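Local coordinates for protein Crov588 (Cafeteriavirus, PDB 6NYR) that is of unknown function but folds as a circular leucine-rich-repeat protein built from a long run of FNIP repeats, at residues Cys459-Ile464 and His480-Lys485. Numbering follows the deposited sequence.
Sequences CFNQKI and HNFNQK
The side-chain oxygen of N461 reaches across to the next coil and takes two hydrogen bonds at once. NE2 of Q484 gives a nearly straight one, with an N-H...O angle of 165° and 2.9 Å from NE2 to OD1 of N461. The backbone N of N483 gives the other, also 2.9 Å to OD1 of N461. These donors come from opposite faces of the N461 amide, each well out of the carbonyl plane, so together they pin its tilt. The Q484 chain bends at chi2 (-59°), its side chain crosses that of N461 at about a right angle, and the two amide planes are 47° apart; OD1 of N461 lies close to the plane of the Q484 amide.

The same pattern carries on to either side: N439 OD1 accepts from the N of N461 and from NE2 of Q462, and N483 OD1 accepts from N505 and Q506. This is an asparagine ladder of the leucine-rich-repeat solenoid, its rungs set by the FNQ sequence of successive FNIP repeats, and here it ties the loop after strand 453-455 to the one after strand 475-477.

On the buried side the phenylalanines of the two repeats form a second ladder. With CG anti to the backbone N in both, F460 and F482 point the same way, side by side, and CD2 of F460 lies 4.0 Å from CD1 of F482. CD1 of I464 packs 4.1 Å from CE1 of F482, while the carbonyl O of Q462 meets the edge of that ring, 3.4 Å from CE1.

At the C459 end a water bridges the segments: it donates to O of C459 and accepts from ND2 of N481, whose OD1 takes a bond from ND1 of H480.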
loop_
_atom_site.group_PDB
_atom_site.type_symbol
_atom_site.label_atom_id
_atom_site.label_comp_id
_atom_site.label_asym_id
_atom_site.label_seq_id
_atom_site.Cartn_x
_atom_site.Cartn_y
_atom_site.Cartn_z
ATOM N N CYS A 459 -17.826 -21.159 -1.730
ATOM C CA CYS A 459 -18.685 -22.328 -1.832
ATOM C C CYS A 459 -19.996 -22.216 -1.063
ATOM O O CYS A 459 -20.948 -22.935 -1.393
ATOM C CB CYS A 459 -17.953 -23.580 -1.326
ATOM S SG CYS A 459 -16.567 -24.146 -2.329
ATOM N N PHE A 460 -20.077 -21.360 -0.051
ATOM C CA PHE A 460 -21.270 -21.340 0.784
ATOM C C PHE A 460 -22.521 -21.127 -0.060
ATOM O O PHE A 460 -22.628 -20.141 -0.796
ATOM C CB PHE A 460 -21.177 -20.244 1.844
ATOM C CG PHE A 460 -22.375 -20.198 2.742
ATOM C CD1 PHE A 460 -22.550 -21.164 3.719
ATOM C CD2 PHE A 460 -23.332 -19.211 2.601
ATOM C CE1 PHE A 460 -23.653 -21.139 4.543
ATOM C CE2 PHE A 460 -24.438 -19.181 3.430
ATOM C CZ PHE A 460 -24.597 -20.145 4.397
ATOM N N ASN A 461 -23.473 -22.049 0.059
ATOM C CA ASN A 461 -24.709 -21.983 -0.714
ATOM C C ASN A 461 -25.822 -22.710 0.041
ATOM O O ASN A 461 -26.550 -23.534 -0.517
ATOM C CB ASN A 461 -24.500 -22.566 -2.111
ATOM C CG ASN A 461 -25.690 -22.352 -3.021
ATOM O OD1 ASN A 461 -26.487 -21.442 -2.813
ATOM N ND2 ASN A 461 -25.815 -23.195 -4.038
ATOM N N GLN A 462 -25.976 -22.390 1.323
ATOM C CA GLN A 462 -27.019 -22.963 2.158
ATOM C C GLN A 462 -28.091 -21.920 2.447
ATOM O O GLN A 462 -27.835 -20.711 2.414
ATOM C CB GLN A 462 -26.454 -23.490 3.482
ATOM C CG GLN A 462 -25.405 -24.581 3.349
ATOM C CD GLN A 462 -25.946 -25.836 2.697
ATOM O OE1 GLN A 462 -27.133 -26.148 2.806
ATOM N NE2 GLN A 462 -25.070 -26.571 2.021
ATOM N N LYS A 463 -29.298 -22.402 2.728
ATOM C CA LYS A 463 -30.392 -21.513 3.081
ATOM C C LYS A 463 -30.077 -20.764 4.372
ATOM O O LYS A 463 -29.390 -21.271 5.263
ATOM C CB LYS A 463 -31.691 -22.300 3.257
ATOM C CG LYS A 463 -32.224 -22.971 2.011
ATOM C CD LYS A 463 -33.534 -23.692 2.332
ATOM C CE LYS A 463 -34.141 -24.329 1.093
ATOM N NZ LYS A 463 -33.179 -25.207 0.377
ATOM N N ILE A 464 -30.604 -19.547 4.469
ATOM C CA ILE A 464 -30.538 -18.741 5.683
ATOM C C ILE A 464 -31.980 -18.450 6.078
ATOM O O ILE A 464 -32.663 -17.661 5.415
ATOM C CB ILE A 464 -29.747 -17.440 5.485
ATOM C CG1 ILE A 464 -28.377 -17.735 4.880
ATOM C CG2 ILE A 464 -29.608 -16.705 6.812
ATOM C CD1 ILE A 464 -27.557 -16.494 4.567
ATOM N N HIS A 480 -19.302 -16.384 -4.039
ATOM C CA HIS A 480 -19.528 -16.675 -5.450
ATOM C C HIS A 480 -20.767 -17.533 -5.662
ATOM O O HIS A 480 -21.605 -17.234 -6.521
ATOM C CB HIS A 480 -18.292 -17.373 -6.032
ATOM C CG HIS A 480 -18.291 -17.459 -7.528
ATOM N ND1 HIS A 480 -18.994 -18.419 -8.224
ATOM C CD2 HIS A 480 -17.667 -16.700 -8.459
ATOM C CE1 HIS A 480 -18.808 -18.242 -9.520
ATOM N NE2 HIS A 480 -18.005 -17.209 -9.689
ATOM N N ASN A 481 -20.895 -18.615 -4.898
ATOM C CA ASN A 481 -21.881 -19.636 -5.207
ATOM C C ASN A 481 -23.212 -19.448 -4.502
ATOM O O ASN A 481 -24.146 -20.208 -4.783
ATOM C CB ASN A 481 -21.332 -21.026 -4.862
ATOM C CG ASN A 481 -20.254 -21.479 -5.819
ATOM O OD1 ASN A 481 -19.881 -20.755 -6.742
ATOM N ND2 ASN A 481 -19.739 -22.685 -5.603
ATOM N N PHE A 482 -23.336 -18.478 -3.605
ATOM C CA PHE A 482 -24.592 -18.331 -2.886
ATOM C C PHE A 482 -25.718 -17.982 -3.850
ATOM O O PHE A 482 -25.636 -16.986 -4.578
ATOM C CB PHE A 482 -24.502 -17.263 -1.806
ATOM C CG PHE A 482 -25.780 -17.107 -1.038
ATOM C CD1 PHE A 482 -26.103 -17.993 -0.025
ATOM C CD2 PHE A 482 -26.676 -16.095 -1.348
ATOM C CE1 PHE A 482 -27.285 -17.865 0.672
ATOM C CE2 PHE A 482 -27.856 -15.962 -0.651
ATOM C CZ PHE A 482 -28.161 -16.849 0.360
ATOM N N ASN A 483 -26.771 -18.793 -3.847
ATOM C CA ASN A 483 -27.914 -18.576 -4.726
ATOM C C ASN A 483 -29.166 -19.193 -4.099
ATOM O O ASN A 483 -29.844 -20.040 -4.680
ATOM C CB ASN A 483 -27.626 -19.154 -6.110
ATOM C CG ASN A 483 -28.626 -18.699 -7.151
ATOM O OD1 ASN A 483 -29.334 -17.709 -6.959
ATOM N ND2 ASN A 483 -28.693 -19.419 -8.264
ATOM N N GLN A 484 -29.490 -18.757 -2.882
ATOM C CA GLN A 484 -30.693 -19.193 -2.187
ATOM C C GLN A 484 -31.624 -18.005 -1.978
ATOM O O GLN A 484 -31.181 -16.855 -1.879
ATOM C CB GLN A 484 -30.362 -19.841 -0.829
ATOM C CG GLN A 484 -29.423 -21.043 -0.911
ATOM C CD GLN A 484 -29.958 -22.174 -1.775
ATOM O OE1 GLN A 484 -31.138 -22.516 -1.715
ATOM N NE2 GLN A 484 -29.084 -22.760 -2.587
ATOM N N LYS A 485 -32.923 -18.297 -1.937
ATOM C CA LYS A 485 -33.922 -17.275 -1.661
ATOM C C LYS A 485 -33.671 -16.626 -0.303
ATOM O O LYS A 485 -33.367 -17.306 0.680
ATOM C CB LYS A 485 -35.321 -17.893 -1.674
ATOM C CG LYS A 485 -35.891 -18.210 -3.045
ATOM C CD LYS A 485 -37.236 -18.926 -2.897
ATOM C CE LYS A 485 -37.935 -19.109 -4.234
ATOM N NZ LYS A 485 -37.262 -20.114 -5.103
HETATM O O HOH W 1 -21.061 -24.604 -3.690
HETATM O O HOH W 2 -33.967 -16.681 3.552
#